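Side-chain contacts in leucyl-tRNA synthetase (Giardia intestinalis, PDB 3PZ6), which probably attaches leucine to its cognate tRNA using ATP, the part modelled here being the CP1 editing domain, associated with removal of wrongly attached amino acids: residues Arg241-Ser246 against Thr258-Ile263; Ile19-Leu24 against Pro55-Asn60; His122-Met127 against Gly139-Ile144; Ala159-Tyr164 against Val296-Cys301. The protein carries 2 engineered substitutions. All blocks are in the same frame, centred on the assembly; numbering follows the deposited sequence.

Interaction 1. Residues Arg241-Ser246 against Thr258-Ile263; sequences RLCEES and TQIKEI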
loop_
_atom_site.group_PDB
_atom_site.type_symbol
_atom_site.label_atom_id
_atom_site.label_comp_id
_atom_site.label_asym_id
_atom_site.label_seq_id
_atom_site.Cartn_x
_atom_site.Cartn_y
_atom_site.Cartn_z
ATOM N N ARG A 241 12.454 -8.950 -14.540
ATOM C CA ARG A 241 13.442 -9.640 -15.395
ATOM C C ARG A 241 13.589 -11.130 -15.082
ATOM O O ARG A 241 13.566 -11.966 -15.984
ATOM C CB ARG A 241 14.822 -8.979 -15.307
ATOM C CG ARG A 241 14.935 -7.636 -16.000
ATOM C CD ARG A 241 16.315 -7.044 -15.765
ATOM N NE ARG A 241 16.362 -5.611 -16.046
ATOM C CZ ARG A 241 16.684 -5.085 -17.223
ATOM N NH1 ARG A 241 16.995 -5.871 -18.244
ATOM N NH2 ARG A 241 16.696 -3.769 -17.375
ATOM N N LEU A 242 13.752 -11.459 -13.804
ATOM C CA LEU A 242 13.869 -12.853 -13.404
ATOM C C LEU A 242 12.565 -13.609 -13.618
ATOM O O LEU A 242 12.582 -14.739 -14.083
ATOM C CB LEU A 242 14.353 -12.978 -11.957
ATOM C CG LEU A 242 15.768 -12.484 -11.621
ATOM C CD1 LEU A 242 16.153 -12.925 -10.224
ATOM C CD2 LEU A 242 16.819 -12.955 -12.629
ATOM N N CYS A 243 11.437 -12.979 -13.302
ATOM C CA CYS A 243 10.133 -13.598 -13.525
ATOM C C CYS A 243 9.845 -13.865 -14.999
ATOM O O CYS A 243 9.270 -14.900 -15.332
ATOM C CB CYS A 243 9.007 -12.759 -12.920
ATOM S SG CYS A 243 8.792 -12.957 -11.141
ATOM N N GLU A 244 10.246 -12.942 -15.871
ATOM C CA GLU A 244 9.946 -13.052 -17.302
ATOM C C GLU A 244 10.922 -13.957 -18.056
ATOM O O GLU A 244 10.537 -14.614 -19.031
ATOM C CB GLU A 244 9.857 -11.669 -17.972
ATOM C CG GLU A 244 8.653 -10.807 -17.544
ATOM C CD GLU A 244 7.291 -11.429 -17.870
ATOM O OE1 GLU A 244 7.193 -12.233 -18.824
ATOM O OE2 GLU A 244 6.308 -11.107 -17.167
ATOM N N GLU A 245 12.173 -13.993 -17.602
ATOM C CA GLU A 245 13.194 -14.855 -18.200
ATOM C C GLU A 245 13.108 -16.299 -17.699
ATOM O O GLU A 245 13.711 -17.191 -18.288
ATOM C CB GLU A 245 14.598 -14.283 -17.975
ATOM N N SER A 246 12.371 -16.520 -16.613
ATOM C CA SER A 246 12.080 -17.873 -16.138
ATOM C C SER A 246 10.682 -18.306 -16.570
ATOM O O SER A 246 10.235 -19.403 -16.236
ATOM C CB SER A 246 12.202 -17.961 -14.617
ATOM O OG SER A 246 13.526 -17.690 -14.193
ATOM N N THR A 258 9.851 -18.564 -4.819
ATOM C CA THR A 258 10.643 -18.519 -3.590
ATOM C C THR A 258 12.116 -18.326 -3.929
ATOM O O THR A 258 12.845 -17.639 -3.213
ATOM C CB THR A 258 10.465 -19.785 -2.718
ATOM O OG1 THR A 258 10.472 -20.951 -3.552
ATOM C CG2 THR A 258 9.153 -19.731 -1.946
ATOM N N GLN A 259 12.530 -18.919 -5.042
ATOM C CA GLN A 259 13.904 -18.833 -5.517
ATOM C C GLN A 259 14.267 -17.404 -5.947
ATOM O O GLN A 259 15.293 -16.873 -5.531
ATOM C CB GLN A 259 14.119 -19.833 -6.655
ATOM C CG GLN A 259 15.563 -20.040 -7.084
ATOM C CD GLN A 259 15.702 -21.097 -8.181
ATOM O OE1 GLN A 259 16.228 -20.821 -9.261
ATOM N NE2 GLN A 259 15.216 -22.311 -7.907
ATOM N N ILE A 260 13.422 -16.783 -6.767
ATOM C CA ILE A 260 13.659 -15.402 -7.193
ATOM C C ILE A 260 13.519 -14.386 -6.046
ATOM O O ILE A 260 14.248 -13.394 -6.003
ATOM C CB ILE A 260 12.804 -14.993 -8.422
ATOM C CG1 ILE A 260 12.849 -13.477 -8.620
ATOM C CG2 ILE A 260 11.376 -15.452 -8.273
ATOM C CD1 ILE A 260 11.786 -12.936 -9.519
ATOM N N LYS A 261 12.602 -14.647 -5.115
ATOM C CA LYS A 261 12.441 -13.785 -3.940
ATOM C C LYS A 261 13.696 -13.819 -3.079
ATOM O O LYS A 261 14.033 -12.839 -2.423
ATOM C CB LYS A 261 11.205 -14.179 -3.122
ATOM N N GLU A 262 14.390 -14.954 -3.112
ATOM C CA GLU A 262 15.647 -15.142 -2.405
ATOM C C GLU A 262 16.757 -14.296 -3.016
ATOM O O GLU A 262 17.499 -13.633 -2.296
ATOM C CB GLU A 262 16.043 -16.618 -2.423
ATOM C CG GLU A 262 16.315 -17.182 -1.051
ATOM C CD GLU A 262 15.098 -17.097 -0.151
ATOM O OE1 GLU A 262 14.186 -17.942 -0.304
ATOM O OE2 GLU A 262 15.051 -16.183 0.704
ATOM N N ILE A 263 16.862 -14.317 -4.340
ATOM C CA ILE A 263 17.837 -13.485 -5.049
ATOM C C ILE A 263 17.529 -12.004 -4.845
ATOM O O ILE A 263 18.397 -11.239 -4.437
ATOM C CB ILE A 263 17.888 -13.807 -6.560
ATOM C CG1 ILE A 263 18.398 -15.228 -6.781
ATOM C CG2 ILE A 263 18.771 -12.809 -7.300
ATOM C CD1 ILE A 263 18.000 -15.808 -8.115
#

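Interaction 2. Residues Ile19-Leu24 against Pro55-Asn60; sequences INYTTL and PRFYSN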
loop_
_atom_site.group_PDB
_atom_site.type_symbol
_atom_site.label_atom_id
_atom_site.label_comp_id
_atom_site.label_asym_id
_atom_site.label_seq_id
_atom_site.Cartn_x
_atom_site.Cartn_y
_atom_site.Cartn_z
ATOM N N ILE A 19 -7.847 8.674 0.162
ATOM C CA ILE A 19 -8.094 9.987 -0.420
ATOM C C ILE A 19 -9.520 10.459 -0.161
ATOM O O ILE A 19 -10.478 9.733 -0.399
ATOM C CB ILE A 19 -7.784 9.990 -1.934
ATOM C CG1 ILE A 19 -6.310 9.640 -2.159
ATOM C CG2 ILE A 19 -8.130 11.334 -2.560
ATOM C CD1 ILE A 19 -5.937 9.415 -3.600
ATOM N N ASN A 20 -9.643 11.676 0.350
ATOM C CA ASN A 20 -10.943 12.287 0.562
ATOM C C ASN A 20 -11.253 13.212 -0.604
ATOM O O ASN A 20 -10.685 14.302 -0.721
ATOM C CB ASN A 20 -10.977 13.037 1.895
ATOM C CG ASN A 20 -12.386 13.230 2.429
ATOM O OD1 ASN A 20 -13.318 13.530 1.683
ATOM N ND2 ASN A 20 -12.541 13.069 3.739
ATOM N N TYR A 21 -12.152 12.757 -1.472
ATOM C CA TYR A 21 -12.499 13.496 -2.676
ATOM C C TYR A 21 -13.431 14.668 -2.397
ATOM O O TYR A 21 -13.551 15.575 -3.223
ATOM C CB TYR A 21 -13.076 12.557 -3.732
ATOM C CG TYR A 21 -12.034 11.619 -4.305
ATOM C CD1 TYR A 21 -11.225 12.019 -5.366
ATOM C CD2 TYR A 21 -11.842 10.344 -3.775
ATOM C CE1 TYR A 21 -10.261 11.176 -5.892
ATOM C CE2 TYR A 21 -10.878 9.491 -4.296
ATOM C CZ TYR A 21 -10.094 9.917 -5.357
ATOM O OH TYR A 21 -9.136 9.095 -5.888
ATOM N N THR A 22 -14.085 14.643 -1.237
ATOM C CA THR A 22 -14.907 15.760 -0.791
ATOM C C THR A 22 -14.015 16.949 -0.455
ATOM O O THR A 22 -14.208 18.043 -0.994
ATOM C CB THR A 22 -15.786 15.375 0.420
ATOM O OG1 THR A 22 -16.807 14.462 -0.001
ATOM C CG2 THR A 22 -16.444 16.604 1.034
ATOM N N THR A 23 -13.027 16.726 0.413
ATOM C CA THR A 23 -12.098 17.781 0.811
ATOM C C THR A 23 -11.430 18.406 -0.417
ATOM O O THR A 23 -11.469 19.627 -0.593
ATOM C CB THR A 23 -11.024 17.282 1.813
ATOM O OG1 THR A 23 -10.190 16.295 1.188
ATOM C CG2 THR A 23 -11.671 16.696 3.069
ATOM N N LEU A 24 -10.857 17.556 -1.270
ATOM C CA LEU A 24 -10.178 17.987 -2.498
ATOM C C LEU A 24 -11.046 18.876 -3.387
ATOM O O LEU A 24 -10.544 19.812 -4.013
ATOM C CB LEU A 24 -9.688 16.769 -3.301
ATOM C CG LEU A 24 -8.289 16.161 -3.096
ATOM C CD1 LEU A 24 -7.194 17.062 -3.660
ATOM C CD2 LEU A 24 -7.991 15.796 -1.640
ATOM N N PRO A 55 -10.758 13.787 -19.391
ATOM C CA PRO A 55 -11.392 13.194 -18.217
ATOM C C PRO A 55 -12.037 14.224 -17.291
ATOM O O PRO A 55 -11.400 15.213 -16.906
ATOM C CB PRO A 55 -10.375 12.352 -17.448
ATOM N N ARG A 56 -13.307 13.991 -16.952
ATOM C CA ARG A 56 -13.999 14.781 -15.929
ATOM C C ARG A 56 -13.337 14.507 -14.579
ATOM O O ARG A 56 -12.698 13.460 -14.404
ATOM C CB ARG A 56 -15.490 14.429 -15.889
ATOM N N PHE A 57 -13.470 15.439 -13.633
ATOM C CA PHE A 57 -12.833 15.265 -12.326
ATOM C C PHE A 57 -13.159 13.893 -11.736
ATOM O O PHE A 57 -14.328 13.552 -11.520
ATOM C CB PHE A 57 -13.204 16.381 -11.346
ATOM C CG PHE A 57 -12.636 16.181 -9.961
ATOM C CD1 PHE A 57 -11.298 16.474 -9.694
ATOM C CD2 PHE A 57 -13.437 15.693 -8.930
ATOM C CE1 PHE A 57 -10.765 16.286 -8.414
ATOM C CE2 PHE A 57 -12.919 15.503 -7.648
ATOM C CZ PHE A 57 -11.578 15.800 -7.389
ATOM N N TYR A 58 -12.110 13.113 -11.501
ATOM C CA TYR A 58 -12.255 11.749 -11.021
ATOM C C TYR A 58 -12.699 11.701 -9.559
ATOM O O TYR A 58 -12.308 12.543 -8.752
ATOM C CB TYR A 58 -10.952 10.959 -11.225
ATOM C CG TYR A 58 -11.013 9.562 -10.657
ATOM C CD1 TYR A 58 -11.669 8.539 -11.339
ATOM C CD2 TYR A 58 -10.443 9.271 -9.418
ATOM C CE1 TYR A 58 -11.743 7.260 -10.810
ATOM C CE2 TYR A 58 -10.511 7.999 -8.881
ATOM C CZ TYR A 58 -11.161 6.999 -9.582
ATOM O OH TYR A 58 -11.226 5.737 -9.047
ATOM N N SER A 59 -13.520 10.703 -9.240
ATOM C CA SER A 59 -13.984 10.464 -7.881
ATOM C C SER A 59 -14.182 8.967 -7.670
ATOM O O SER A 59 -14.780 8.287 -8.509
ATOM C CB SER A 59 -15.291 11.217 -7.626
ATOM O OG SER A 59 -15.576 11.288 -6.240
ATOM N N ASN A 60 -13.671 8.456 -6.554
ATOM C CA ASN A 60 -13.783 7.035 -6.242
ATOM C C ASN A 60 -14.917 6.754 -5.263
ATOM O O ASN A 60 -14.875 7.210 -4.119
ATOM C CB ASN A 60 -12.460 6.486 -5.706
ATOM C CG ASN A 60 -12.384 4.971 -5.781
ATOM O OD1 ASN A 60 -11.597 4.418 -6.545
ATOM N ND2 ASN A 60 -13.202 4.296 -4.994
#

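Interaction 3. Residues His122-Met127 against Gly139-Ile144; sequences HAAVNM and GELDFI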
loop_
_atom_site.group_PDB
_atom_site.type_symbol
_atom_site.label_atom_id
_atom_site.label_comp_id
_atom_site.label_asym_id
_atom_site.label_seq_id
_atom_site.Cartn_x
_atom_site.Cartn_y
_atom_site.Cartn_z
ATOM N N HIS A 122 -6.184 -8.212 14.820
ATOM C CA HIS A 122 -4.895 -8.727 15.255
ATOM C C HIS A 122 -3.862 -7.609 15.410
ATOM O O HIS A 122 -3.177 -7.533 16.432
ATOM C CB HIS A 122 -4.395 -9.772 14.258
ATOM C CG HIS A 122 -3.134 -10.461 14.679
ATOM N ND1 HIS A 122 -1.883 -10.020 14.303
ATOM C CD2 HIS A 122 -2.932 -11.565 15.438
ATOM C CE1 HIS A 122 -0.965 -10.821 14.811
ATOM N NE2 HIS A 122 -1.575 -11.767 15.504
ATOM N N ALA A 123 -3.764 -6.747 14.399
ATOM C CA ALA A 123 -2.814 -5.636 14.403
ATOM C C ALA A 123 -3.170 -4.586 15.445
ATOM O O ALA A 123 -2.288 -4.079 16.129
ATOM C CB ALA A 123 -2.720 -5.004 13.022
ATOM N N ALA A 124 -4.462 -4.276 15.563
ATOM C CA ALA A 124 -4.959 -3.277 16.516
ATOM C C ALA A 124 -4.737 -3.698 17.968
ATOM O O ALA A 124 -4.429 -2.864 18.819
ATOM C CB ALA A 124 -6.428 -2.994 16.267
ATOM N N VAL A 125 -4.902 -4.993 18.239
ATOM C CA VAL A 125 -4.613 -5.562 19.555
ATOM C C VAL A 125 -3.113 -5.449 19.863
ATOM O O VAL A 125 -2.731 -4.946 20.924
ATOM C CB VAL A 125 -5.109 -7.043 19.672
ATOM C CG1 VAL A 125 -4.506 -7.743 20.895
ATOM C CG2 VAL A 125 -6.644 -7.107 19.716
ATOM N N ASN A 126 -2.276 -5.893 18.924
ATOM C CA ASN A 126 -0.817 -5.859 19.082
ATOM C C ASN A 126 -0.279 -4.430 19.156
ATOM O O ASN A 126 0.869 -4.207 19.540
ATOM C CB ASN A 126 -0.138 -6.633 17.955
ATOM N N MET A 127 -1.124 -3.473 18.793
ATOM C CA MET A 127 -0.772 -2.062 18.804
ATOM C C MET A 127 -1.224 -1.402 20.103
ATOM O O MET A 127 -0.695 -0.360 20.502
ATOM C CB MET A 127 -1.414 -1.372 17.608
ATOM C CG MET A 127 -0.665 -0.163 17.104
ATOM S SD MET A 127 -0.560 -0.130 15.304
ATOM C CE MET A 127 -2.273 -0.364 14.848
ATOM N N GLY A 139 -4.145 -2.065 26.410
ATOM C CA GLY A 139 -4.761 -3.233 25.776
ATOM C C GLY A 139 -6.150 -3.018 25.196
ATOM O O GLY A 139 -6.668 -3.885 24.488
ATOM N N GLU A 140 -6.751 -1.868 25.500
ATOM C CA GLU A 140 -8.100 -1.541 25.037
ATOM C C GLU A 140 -8.076 -0.835 23.681
ATOM O O GLU A 140 -7.131 -0.107 23.365
ATOM C CB GLU A 140 -8.829 -0.690 26.075
ATOM N N LEU A 141 -9.121 -1.057 22.887
ATOM C CA LEU A 141 -9.229 -0.484 21.544
ATOM C C LEU A 141 -10.105 0.766 21.531
ATOM O O LEU A 141 -10.985 0.925 22.381
ATOM C CB LEU A 141 -9.808 -1.514 20.562
ATOM C CG LEU A 141 -9.090 -2.827 20.205
ATOM C CD1 LEU A 141 -7.581 -2.636 20.040
ATOM C CD2 LEU A 141 -9.393 -3.946 21.205
ATOM N N ASP A 142 -9.854 1.650 20.566
ATOM C CA ASP A 142 -10.760 2.766 20.292
ATOM C C ASP A 142 -11.517 2.501 18.990
ATOM O O ASP A 142 -11.348 3.215 17.998
ATOM C CB ASP A 142 -10.013 4.105 20.240
ATOM C CG ASP A 142 -10.945 5.305 20.391
ATOM O OD1 ASP A 142 -12.164 5.172 20.139
ATOM O OD2 ASP A 142 -10.453 6.393 20.762
ATOM N N PHE A 143 -12.352 1.462 19.030
ATOM C CA PHE A 143 -13.137 0.974 17.896
ATOM C C PHE A 143 -14.164 1.997 17.419
ATOM O O PHE A 143 -14.834 2.634 18.232
ATOM C CB PHE A 143 -13.839 -0.321 18.310
ATOM C CG PHE A 143 -14.511 -1.051 17.184
ATOM C CD1 PHE A 143 -13.824 -2.019 16.457
ATOM C CD2 PHE A 143 -15.846 -0.799 16.870
ATOM C CE1 PHE A 143 -14.449 -2.713 15.423
ATOM C CE2 PHE A 143 -16.480 -1.486 15.832
ATOM C CZ PHE A 143 -15.780 -2.445 15.108
ATOM N N ILE A 144 -14.280 2.147 16.100
ATOM C CA ILE A 144 -15.252 3.058 15.498
ATOM C C ILE A 144 -16.328 2.279 14.750
ATOM O O ILE A 144 -17.504 2.332 15.109
ATOM C CB ILE A 144 -14.579 4.068 14.539
ATOM C CG1 ILE A 144 -13.478 4.840 15.265
ATOM C CG2 ILE A 144 -15.615 5.028 13.945
ATOM C CD1 ILE A 144 -12.446 5.437 14.338
#

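Interaction 4. Residues Ala159-Tyr164 against Val296-Cys301; sequences APLSPY and VQNNQC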
loop_
_atom_site.group_PDB
_atom_site.type_symbol
_atom_site.label_atom_id
_atom_site.label_comp_id
_atom_site.label_asym_id
_atom_site.label_seq_id
_atom_site.Cartn_x
_atom_site.Cartn_y
_atom_site.Cartn_z
ATOM N N ALA A 159 0.010 7.166 -1.601
ATOM C CA ALA A 159 1.113 6.367 -1.081
ATOM C C ALA A 159 2.351 7.212 -0.827
ATOM O O ALA A 159 2.848 7.889 -1.725
ATOM C CB ALA A 159 1.441 5.225 -2.015
ATOM N N PRO A 160 2.868 7.170 0.404
ATOM C CA PRO A 160 4.062 7.940 0.707
ATOM C C PRO A 160 5.254 7.544 -0.169
ATOM O O PRO A 160 5.409 6.366 -0.514
ATOM C CB PRO A 160 4.337 7.595 2.171
ATOM C CG PRO A 160 3.614 6.345 2.422
ATOM C CD PRO A 160 2.420 6.363 1.553
ATOM N N LEU A 161 6.055 8.550 -0.536
ATOM C CA LEU A 161 7.317 8.407 -1.286
ATOM C C LEU A 161 7.174 8.006 -2.754
ATOM O O LEU A 161 8.075 8.262 -3.558
ATOM C CB LEU A 161 8.294 7.480 -0.553
ATOM C CG LEU A 161 9.282 8.096 0.448
ATOM C CD1 LEU A 161 8.742 9.338 1.171
ATOM C CD2 LEU A 161 9.718 7.033 1.445
ATOM N N SER A 162 6.048 7.389 -3.098
ATOM C CA SER A 162 5.715 7.063 -4.485
ATOM C C SER A 162 5.509 8.336 -5.328
ATOM O O SER A 162 4.916 9.312 -4.850
ATOM C CB SER A 162 4.458 6.198 -4.520
ATOM O OG SER A 162 4.150 5.787 -5.838
ATOM N N PRO A 163 6.030 8.347 -6.567
ATOM C CA PRO A 163 5.744 9.434 -7.502
ATOM C C PRO A 163 4.313 9.391 -8.034
ATOM O O PRO A 163 3.860 10.353 -8.649
ATOM C CB PRO A 163 6.731 9.181 -8.651
ATOM C CG PRO A 163 7.093 7.753 -8.532
ATOM C CD PRO A 163 7.089 7.458 -7.075
ATOM N N TYR A 164 3.615 8.283 -7.814
ATOM C CA TYR A 164 2.222 8.179 -8.232
ATOM C C TYR A 164 1.324 9.006 -7.313
ATOM O O TYR A 164 1.420 8.906 -6.092
ATOM C CB TYR A 164 1.779 6.715 -8.258
ATOM C CG TYR A 164 2.415 5.904 -9.368
ATOM C CD1 TYR A 164 2.287 6.293 -10.704
ATOM C CD2 TYR A 164 3.133 4.743 -9.086
ATOM C CE1 TYR A 164 2.861 5.551 -11.731
ATOM C CE2 TYR A 164 3.707 3.990 -10.104
ATOM C CZ TYR A 164 3.573 4.401 -11.427
ATOM O OH TYR A 164 4.140 3.660 -12.451
ATOM N N VAL A 296 9.284 8.670 9.279
ATOM C CA VAL A 296 8.854 9.099 10.612
ATOM C C VAL A 296 8.761 10.626 10.701
ATOM O O VAL A 296 7.853 11.150 11.342
ATOM C CB VAL A 296 9.769 8.522 11.741
ATOM C CG1 VAL A 296 9.157 8.766 13.110
ATOM C CG2 VAL A 296 9.998 7.019 11.550
ATOM N N GLN A 297 9.692 11.326 10.050
ATOM C CA GLN A 297 9.704 12.792 10.016
ATOM C C GLN A 297 8.544 13.335 9.202
ATOM O O GLN A 297 7.982 14.388 9.519
ATOM C CB GLN A 297 11.005 13.313 9.414
ATOM C CG GLN A 297 12.166 13.415 10.382
ATOM C CD GLN A 297 13.401 13.985 9.719
ATOM O OE1 GLN A 297 13.376 15.101 9.192
ATOM N NE2 GLN A 297 14.494 13.216 9.728
ATOM N N ASN A 298 8.211 12.618 8.135
ATOM C CA ASN A 298 7.061 12.942 7.308
ATOM C C ASN A 298 5.749 12.579 7.986
ATOM O O ASN A 298 4.682 13.008 7.543
ATOM C CB ASN A 298 7.155 12.202 5.977
ATOM C CG ASN A 298 8.198 12.786 5.044
ATOM O OD1 ASN A 298 8.256 14.001 4.826
ATOM N ND2 ASN A 298 9.015 11.916 4.465
ATOM N N ASN A 299 5.837 11.791 9.062
ATOM C CA ASN A 299 4.663 11.230 9.740
ATOM C C ASN A 299 3.827 10.386 8.761
ATOM O O ASN A 299 2.609 10.551 8.624
ATOM C CB ASN A 299 3.837 12.337 10.421
ATOM C CG ASN A 299 2.817 11.793 11.409
ATOM O OD1 ASN A 299 3.107 10.890 12.200
ATOM N ND2 ASN A 299 1.610 12.349 11.367
ATOM N N GLN A 300 4.521 9.487 8.073
ATOM C CA GLN A 300 3.932 8.664 7.035
ATOM C C GLN A 300 4.002 7.198 7.433
ATOM O O GLN A 300 3.600 6.316 6.673
ATOM C CB GLN A 300 4.648 8.899 5.701
ATOM C CG GLN A 300 4.270 10.202 4.991
ATOM C CD GLN A 300 5.164 10.516 3.794
ATOM O OE1 GLN A 300 6.335 10.140 3.759
ATOM N NE2 GLN A 300 4.608 11.210 2.810
ATOM N N CYS A 301 4.515 6.939 8.629
ATOM C CA CYS A 301 4.544 5.584 9.148
ATOM C C CYS A 301 4.325 5.511 10.658
ATOM O O CYS A 301 4.470 6.506 11.370
ATOM C CB CYS A 301 5.845 4.877 8.749
ATOM S SG CYS A 301 7.234 5.129 9.873
HETATM O O HOH W 1 5.751 11.839 -0.294
#

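Interaction 1. Residues Arg241-Ser246 against Thr258-Ile263
I260 reaches out from helix 254-271 to L242 and C243 on helix 238-245, and the contact is entirely apolar. Starting at I260 CB, which points at the other helix, the longer branch does the work. CG1 lies anti to the backbone N (chi1 167°), which carries the branch toward helix 238-245. There CG1 lies against L242, 3.7 Å from both CB and CD1. One bond further on, the terminal CD1 lies 3.5 Å from L242 CB and 3.4 Å from C243 SG, touching both residues. I260 and L242 therefore run past each other in opposite senses, the tip of each beside the stem of the other. L242 CD1 goes on to the next turn of the partner helix, where I263 CG2 lies 3.9 Å away and I263 CD1 a little further. On the far side of L242, its backbone O accepts from S246 OG (3.1 Å), tying down the last turn of helix 238-245. The short helical segments run roughly antiparallel, at 150°, with their axes 10.4 Å apart. I263 also rests on I234 in a loop. A third helix packs against the pair: P192 of helix 192-202 touches both C243 and I260, and Y195 touches C243, so helices 238-245, 254-271 and 192-202 form a small cluster.

Interaction 2. Residues Ile19-Leu24 against Pro55-Asn60
Y21 presents its ring to Y58, S59 and N60, and aromatic contacts come first. With CG anti to its own carbonyl carbon (chi1 -70°), the Y21 ring meets the 55-60 loop. The Y58 ring turns its edge toward the face of Y21 in an offset edge-to-face pair, with centroids 5.8 Å apart and planes at 79°. Y21 OH lies in the plane of the Y58 ring at that edge, 3.5 Å from Y58 CE2. The backbone after Y58 then passes over one face of Y21: S59 CA makes a CH-pi contact 4.2 Å from the ring centroid, and N60 N lies above the rim of the same face. I19 CG2 touches the opposite face near its rim, so the ring lies between its own chain and the loop. This packing joins the first turn of helix 21-25, which follows strand 10-18, to the irregular loop that leads into helix 61-71. N20 is the N-cap of the shorter helix, its OD1 taking weak bonds from T22 N and T23 N, while T23 OG1 gives a firmer one to N20 O at 2.8 Å. Van der Waals contacts complete the packing. F57 CZ approaches the edge of the Y21 ring, 4.3 Å from CD1, and N60 CB lies 3.7 Å from Y21 CE2. S59 OG lies near Y21 CB, at 3.8 Å. As for polar bonds, the phenol of Y21 finds its partner outside the loop, its OH hydrogen-bonding to T156 OG1 on strand 156-158.

Interaction 3. Residues His122-Met127 against Gly139-Ile144
The N126 N to H122 O bond, 3.1 Å long, closes the helical turn that sets A124 and V125 against L141. The helix, 121-128, belongs to a beta-alpha-beta crossover: the chain leaves strand 115-120, runs through the helix and returns as strand 143-148, parallel to the first, with strand 105-110 lying between the two. L141, on the segment that leads into the returning strand, supplies the whole side-chain contact from that side. CG anti to the carbonyl carbon (chi1 -64°) carries the branch point toward the helix, where CD1 makes the close contact. It lies against the backbone of the turn, 3.4 Å from A124 O, and L141 CD1 also meets A124 CB at 4.0 Å. A124 O is at the same time the acceptor of a weak, long bond from M127 N, so the methyl packs beside a carbonyl already engaged in the helix. At the start of the returning segment G139 has a positive phi, 90°, and its CA is the one closest to the helix, 6.6 Å from V125 CA. Y109 of strand 105-110 touches both A124 and L141. The other methyl of the leucine stays looser, with L141 CD2 4.4 Å from V125 CG2.

Interaction 4. Residues Ala159-Tyr164 against Val296-Cys301
The two backbones come closest at P160 and Q300, whose CA atoms are 6.4 Å apart. Q300 completes the Schellman motif that ends helix 284-297: N299, with positive phi, is its C-prime residue, Q300 N reaches back to L295 O, and N299 N binds V296 O weakly. Facing it is the loop between the antiparallel strands 156-158 and 167-171. Strand 10-18 pairs with both 156-158 and 301-305, so the contact lies beside the place where three strands of the main sheet meet; P160 touches I14 and L16, and the backbone of Q300 hydrogen-bonds with that of K15. The main side-chain contact is an amide laid over a proline. Q300 is extended beyond CG (chi2 170°), which carries its carboxamide across P160, and P160 CB sits over the amide face almost directly above CD, at 3.4 Å. OE1 and NE2 of Q300 are nearly as close to that same CB, at 3.6 and 3.7 Å. The amide also has a polar role: one water accepts weakly from Q300 NE2 and from L161 N, bridging the segments where no direct hydrogen bond forms. Further along the loop, S162 OG accepts from Y164 N in an ST turn. L161 itself rests on L295, and its CD1 touches both amides, 3.6 Å from Q300 OE1 and 4.2 Å from N298 ND2.

Overall arrangement
Interaction 4 is the most central of the four, about 11 Å from the centre of the chain, and the others lie farther out around it. Its nearest neighbour is interaction 2, with nearest atoms about 7 Å apart. Strand 10-18 connects the two: it runs into helix 21-25 and also pairs with the strands adjoining both segments of interaction 4. Interaction 3, about 9 Å from interaction 4 between nearest atoms, belongs to another part of the same sheet. Interaction 1 sits in the helical portion, within the long chain loop that interaction 4 closes, and its centre is about 38 Å from that of interaction 2, across the chain's centre. None of the four touches another.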